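Local atomic coordinates of AlyQ (PDB entry 7D29), a protein that is probably an alginate lyase, represented here by its calcium-binding F5/8 type C domain, which is likely to bind carbohydrate. Residues Ala52-Gln57 with Ile131-Glu136; Lys59-Asn64 with Ser125-Ala130. All coordinates share one frame; numbering follows the deposited sequence.

Interaction 1. Residues Ala52-Gln57 with Ile131-Glu136; sequences AKTVNQ and IFHAGE
The carbonyl O of Phe132 is gripped by two successive backbone amides. Asn56 N reaches Phe132 O at 3.1 Å and lies in the carbonyl plane. Gln57 N gives the same Phe132 O a weak second bond of 3.3 Å, bent to 131° at the hydrogen. Val55 adds a CA-H...O contact to it. In return, Phe132 N donates to Gln57 O at 2.8 Å.

Asn56 continues the pairing with its side chain. Its CG sits between the backbone N and the carbonyl carbon (chi1 66°), which turns the amide to the backbone of Ala134. Ala134 N bonds to Asn56 OD1 at 2.7 Å, and Asn56 ND2 donates to Ala134 O at 2.9 Å. The second bond is nearly straight, with Ala134 O in the amide plane. The two bonds fix the amide's rotation.

Asn56 and Gln57 both face Phe132, which makes a classic beta bulge. It lies where strands 52-62 and 123-133 pair in a beta-sandwich, and the short segments run at 104° to each other. An alanine in place of Asn56 would probably leave Ala134 N and O without these mates and let the chain after His133 move more freely.

Thr54 CG2 lies over one face of the His133 ring in a CH-pi contact, 3.9 Å from the centroid. Asn56 ND2 meets that ring at its edge. On the buried side, Val55 CG1 touches Ile131 CG2 at 3.8 Å. Gln57 OE1 packs on Ala134 CB at 3.6 Å, while Gln57 NE2 bonds to Glu137 and Ser102.

Interaction 2. Residues Lys59-Asn64 with Ser125-Ala130; sequences KAAWYN and SITEVA. With CA (calcium ion), chain B.
Trp62 CG and Ile126 CG1 both lie anti to their carbonyl carbons (chi1 -67° and -63°). As a facing non-hydrogen-bonded pair, the two side chains run side by side and point the same way. Ile126 CG1 approaches Trp62 CZ3 at 3.6 Å, obliquely to the indole. The backbones form an antiparallel pair in the beta-sandwich of an F5/8 type C domain. A classic beta bulge interrupts it, because Thr127 and Glu128 both face Ala61. Ala61 N donates to Glu128 O, and Thr127 N donates to Ala61 O; both bonds measure 2.8 Å. Beyond the bulge, Tyr63 N reaches Ser125 O at 3.0 Å, from above the carbonyl plane. Tyr63 CB also packs on Ser125 CB at 3.4 Å.

Ala60 CB lies over one face of the Trp62 ring. The indole NE1 is satisfied by Tyr101 OH. This face of the sheet, with Ala60, Trp62, Ile126 and Val129, is turned to the core, where Ile113 of the other sheet covers Ile126 and Val129.

The chain turns a corner at Thr127. Its OG1 donates to a water at 2.8 Å, and that water donates to Trp62 O, so one molecule bridges the strands at the bulge. The corner also presents a carbonyl to a calcium ion, which Asn26, Asp29, Asn31 and Thr34 help to bind: Thr127 O lies 2.3 Å from the metal.

Both interactions join strand 52-62 to strand 123-133, in the same antiparallel sheet of the sandwich. Their centres are 18 Å apart. Along the chain the order is 52-57, 59-64, 125-130, 131-136, so interaction 2 is nested inside the loop closed by interaction 1. Interaction 2 is buried and borders the calcium site. Interaction 1 is partly buried and lies farther out, where the chain leaves the sheet for the C-terminus. They touch where Phe132 packs against the Lys59 side chain (Phe132 CE1 to Lys59 CD 3.3 Å); the lysine also makes a cation-pi contact with that ring. Each has its own classic bulge, on opposite strands: Thr127-Glu128 by the metal site, Asn56-Gln57 near the C-terminal end.

Interaction 1. Residues Ala52-Gln57 with Ile131-Glu136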
loop_
_atom_site.group_PDB
_atom_site.type_symbol
_atom_site.label_atom_id
_atom_site.label_comp_id
_atom_site.label_asym_id
_atom_site.label_seq_id
_atom_site.Cartn_x
_atom_site.Cartn_y
_atom_site.Cartn_z
ATOM N N ALA A 52 -12.280 0.620 -12.892
ATOM C CA ALA A 52 -11.237 1.623 -13.189
ATOM C C ALA A 52 -11.609 2.963 -12.549
ATOM O O ALA A 52 -12.678 3.556 -12.843
ATOM C CB ALA A 52 -11.056 1.751 -14.683
ATOM N N LYS A 53 -10.700 3.533 -11.768
ATOM C CA LYS A 53 -10.932 4.836 -11.109
ATOM C C LYS A 53 -9.729 5.731 -11.359
ATOM O O LYS A 53 -8.639 5.210 -11.606
ATOM C CB LYS A 53 -11.050 4.674 -9.595
ATOM C CG LYS A 53 -12.069 3.637 -9.148
ATOM C CD LYS A 53 -13.440 4.105 -9.282
ATOM C CE LYS A 53 -14.441 3.261 -8.509
ATOM N NZ LYS A 53 -15.785 3.466 -9.100
ATOM N N THR A 54 -9.908 7.030 -11.213
ATOM C CA THR A 54 -8.753 7.970 -11.272
ATOM C C THR A 54 -8.074 7.993 -9.902
ATOM O O THR A 54 -8.711 8.372 -8.914
ATOM C CB THR A 54 -9.154 9.378 -11.724
ATOM O OG1 THR A 54 -9.827 9.229 -12.979
ATOM C CG2 THR A 54 -7.944 10.269 -11.810
ATOM N N VAL A 55 -6.801 7.624 -9.871
ATOM C CA VAL A 55 -6.037 7.492 -8.618
ATOM C C VAL A 55 -4.840 8.431 -8.673
ATOM O O VAL A 55 -4.108 8.358 -9.655
ATOM C CB VAL A 55 -5.622 6.029 -8.423
ATOM C CG1 VAL A 55 -4.711 5.831 -7.249
ATOM C CG2 VAL A 55 -6.816 5.101 -8.297
ATOM N N ASN A 56 -4.574 9.194 -7.613
ATOM C CA ASN A 56 -3.323 9.983 -7.557
ATOM C C ASN A 56 -2.647 9.870 -6.192
ATOM O O ASN A 56 -1.697 10.588 -5.945
ATOM C CB ASN A 56 -3.619 11.431 -7.915
ATOM C CG ASN A 56 -4.510 12.124 -6.905
ATOM O OD1 ASN A 56 -4.903 11.548 -5.875
ATOM N ND2 ASN A 56 -4.815 13.385 -7.191
ATOM N N GLN A 57 -3.109 8.971 -5.336
ATOM C CA GLN A 57 -2.498 8.900 -3.998
ATOM C C GLN A 57 -2.824 7.539 -3.377
ATOM O O GLN A 57 -3.962 7.085 -3.426
ATOM C CB GLN A 57 -2.966 10.082 -3.133
ATOM C CG GLN A 57 -2.386 10.103 -1.738
ATOM C CD GLN A 57 -2.941 11.279 -0.977
ATOM O OE1 GLN A 57 -4.016 11.194 -0.406
ATOM N NE2 GLN A 57 -2.310 12.437 -1.162
ATOM N N ILE A 131 -6.715 4.266 -0.651
ATOM C CA ILE A 131 -6.424 4.653 -2.055
ATOM C C ILE A 131 -7.329 5.830 -2.345
ATOM O O ILE A 131 -8.609 5.694 -2.188
ATOM C CB ILE A 131 -6.609 3.451 -2.986
ATOM C CG1 ILE A 131 -5.662 2.332 -2.558
ATOM C CG2 ILE A 131 -6.422 3.844 -4.447
ATOM C CD1 ILE A 131 -5.860 1.041 -3.293
ATOM N N PHE A 132 -6.753 6.875 -2.935
ATOM C CA PHE A 132 -7.429 8.172 -3.071
ATOM C C PHE A 132 -7.358 8.770 -4.466
ATOM O O PHE A 132 -6.427 8.549 -5.257
ATOM C CB PHE A 132 -6.784 9.194 -2.146
ATOM C CG PHE A 132 -6.944 8.871 -0.697
ATOM C CD1 PHE A 132 -6.161 7.881 -0.128
ATOM C CD2 PHE A 132 -7.964 9.438 0.045
ATOM C CE1 PHE A 132 -6.264 7.608 1.223
ATOM C CE2 PHE A 132 -8.092 9.125 1.399
ATOM C CZ PHE A 132 -7.287 8.177 1.952
ATOM N N HIS A 133 -8.341 9.628 -4.700
ATOM C CA HIS A 133 -8.274 10.719 -5.693
ATOM C C HIS A 133 -8.246 11.985 -4.875
ATOM O O HIS A 133 -9.343 12.435 -4.433
ATOM C CB HIS A 133 -9.421 10.695 -6.682
ATOM C CG HIS A 133 -9.220 11.664 -7.806
ATOM N ND1 HIS A 133 -10.124 11.784 -8.833
ATOM C CD2 HIS A 133 -8.194 12.489 -8.094
ATOM C CE1 HIS A 133 -9.683 12.694 -9.692
ATOM N NE2 HIS A 133 -8.493 13.147 -9.260
ATOM N N ALA A 134 -7.047 12.447 -4.526
ATOM C CA ALA A 134 -6.864 13.559 -3.577
ATOM C C ALA A 134 -6.973 14.900 -4.314
ATOM O O ALA A 134 -6.559 15.021 -5.492
ATOM C CB ALA A 134 -5.561 13.401 -2.833
ATOM N N GLY A 135 -7.519 15.919 -3.660
ATOM C CA GLY A 135 -7.451 17.279 -4.224
ATOM C C GLY A 135 -6.325 18.060 -3.567
ATOM O O GLY A 135 -5.477 17.418 -2.906
ATOM N N GLU A 136 -6.359 19.396 -3.691
ATOM C CA GLU A 136 -5.395 20.344 -3.050
ATOM C C GLU A 136 -5.512 20.182 -1.527
ATOM O O GLU A 136 -6.622 20.224 -1.015
ATOM C CB GLU A 136 -5.654 21.794 -3.490
ATOM C CG GLU A 136 -7.111 22.226 -3.413
ATOM C CD GLU A 136 -7.321 23.704 -3.137
ATOM O OE1 GLU A 136 -7.832 24.400 -4.032
ATOM O OE2 GLU A 136 -6.984 24.150 -2.024
#

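Interaction 2. Residues Lys59-Asn64 with Ser125-Ala130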
loop_
_atom_site.group_PDB
_atom_site.type_symbol
_atom_site.label_atom_id
_atom_site.label_comp_id
_atom_site.label_asym_id
_atom_site.label_seq_id
_atom_site.Cartn_x
_atom_site.Cartn_y
_atom_site.Cartn_z
ATOM N N LYS A 59 -2.100 5.718 0.452
ATOM C CA LYS A 59 -1.591 5.867 1.839
ATOM C C LYS A 59 -1.322 4.486 2.386
ATOM O O LYS A 59 -2.140 3.558 2.222
ATOM C CB LYS A 59 -2.554 6.611 2.744
ATOM C CG LYS A 59 -2.979 7.965 2.230
ATOM C CD LYS A 59 -3.873 8.692 3.214
ATOM C CE LYS A 59 -4.282 10.045 2.671
ATOM N NZ LYS A 59 -4.742 10.930 3.755
ATOM N N ALA A 60 -0.189 4.319 3.056
ATOM C CA ALA A 60 0.067 3.049 3.758
ATOM C C ALA A 60 0.529 3.377 5.173
ATOM O O ALA A 60 1.357 4.280 5.327
ATOM C CB ALA A 60 1.077 2.209 3.034
ATOM N N ALA A 61 0.032 2.632 6.150
ATOM C CA ALA A 61 0.512 2.676 7.549
ATOM C C ALA A 61 1.369 1.447 7.741
ATOM O O ALA A 61 0.917 0.361 7.447
ATOM C CB ALA A 61 -0.619 2.664 8.560
ATOM N N TRP A 62 2.557 1.647 8.217
ATOM C CA TRP A 62 3.574 0.580 8.301
ATOM C C TRP A 62 3.606 0.025 9.722
ATOM O O TRP A 62 3.548 0.796 10.682
ATOM C CB TRP A 62 4.930 1.156 7.877
ATOM C CG TRP A 62 4.962 1.517 6.428
ATOM C CD1 TRP A 62 4.730 2.758 5.886
ATOM C CD2 TRP A 62 5.220 0.646 5.329
ATOM N NE1 TRP A 62 4.779 2.701 4.526
ATOM C CE2 TRP A 62 5.113 1.426 4.153
ATOM C CE3 TRP A 62 5.493 -0.731 5.202
ATOM C CZ2 TRP A 62 5.304 0.871 2.899
ATOM C CZ3 TRP A 62 5.706 -1.255 3.949
ATOM C CH2 TRP A 62 5.588 -0.463 2.815
ATOM N N TYR A 63 3.733 -1.295 9.860
ATOM C CA TYR A 63 3.971 -1.926 11.170
ATOM C C TYR A 63 5.306 -1.426 11.731
ATOM O O TYR A 63 6.313 -1.421 10.985
ATOM C CB TYR A 63 4.069 -3.425 10.948
ATOM C CG TYR A 63 4.291 -4.208 12.215
ATOM C CD1 TYR A 63 3.315 -4.241 13.195
ATOM C CD2 TYR A 63 5.424 -4.977 12.370
ATOM C CE1 TYR A 63 3.477 -5.008 14.343
ATOM C CE2 TYR A 63 5.589 -5.746 13.511
ATOM C CZ TYR A 63 4.627 -5.744 14.499
ATOM O OH TYR A 63 4.815 -6.487 15.647
ATOM N N ASN A 64 5.331 -1.035 12.998
ATOM C CA ASN A 64 6.543 -0.420 13.610
ATOM C C ASN A 64 7.054 0.718 12.701
ATOM O O ASN A 64 8.287 0.952 12.561
ATOM C CB ASN A 64 7.611 -1.484 13.866
ATOM C CG ASN A 64 7.280 -2.412 15.009
ATOM O OD1 ASN A 64 6.462 -2.104 15.861
ATOM N ND2 ASN A 64 7.947 -3.549 15.062
ATOM N N SER A 125 5.470 -5.564 6.414
ATOM C CA SER A 125 4.328 -5.565 7.345
ATOM C C SER A 125 3.614 -4.213 7.276
ATOM O O SER A 125 4.196 -3.208 7.628
ATOM C CB SER A 125 4.724 -5.882 8.746
ATOM O OG SER A 125 5.194 -7.221 8.844
ATOM N N ILE A 126 2.365 -4.273 6.869
ATOM C CA ILE A 126 1.510 -3.083 6.591
ATOM C C ILE A 126 0.265 -3.227 7.443
ATOM O O ILE A 126 -0.442 -4.275 7.349
ATOM C CB ILE A 126 1.181 -2.973 5.080
ATOM C CG1 ILE A 126 2.471 -2.766 4.271
ATOM C CG2 ILE A 126 0.248 -1.796 4.813
ATOM C CD1 ILE A 126 2.268 -2.726 2.797
ATOM N N THR A 127 -0.097 -2.173 8.187
ATOM C CA THR A 127 -1.293 -2.237 9.029
ATOM C C THR A 127 -2.549 -1.680 8.365
ATOM O O THR A 127 -3.666 -2.139 8.723
ATOM C CB THR A 127 -1.036 -1.485 10.332
ATOM O OG1 THR A 127 -0.796 -0.108 10.046
ATOM C CG2 THR A 127 0.102 -2.085 11.106
ATOM N N GLU A 128 -2.424 -0.757 7.426
ATOM C CA GLU A 128 -3.592 -0.123 6.765
ATOM C C GLU A 128 -3.150 0.431 5.418
ATOM O O GLU A 128 -2.046 0.932 5.324
ATOM C CB GLU A 128 -4.204 1.026 7.580
ATOM C CG GLU A 128 -5.616 1.483 7.173
ATOM C CD GLU A 128 -6.221 2.518 8.142
ATOM O OE1 GLU A 128 -5.443 3.063 8.993
ATOM O OE2 GLU A 128 -7.438 2.806 8.097
ATOM N N VAL A 129 -4.048 0.355 4.452
ATOM C CA VAL A 129 -3.850 1.006 3.141
ATOM C C VAL A 129 -5.153 1.716 2.781
ATOM O O VAL A 129 -6.274 1.182 3.014
ATOM C CB VAL A 129 -3.450 0.000 2.049
ATOM C CG1 VAL A 129 -3.456 0.637 0.690
ATOM C CG2 VAL A 129 -2.104 -0.628 2.345
ATOM N N ALA A 130 -5.027 2.881 2.161
ATOM C CA ALA A 130 -6.187 3.569 1.592
ATOM C C ALA A 130 -5.750 4.171 0.261
ATOM O O ALA A 130 -4.571 4.522 0.095
ATOM C CB ALA A 130 -6.787 4.591 2.514
HETATM CA CA CA B . -5.152 -3.313 10.003
HETATM O O HOH W 1 1.018 1.354 11.661
#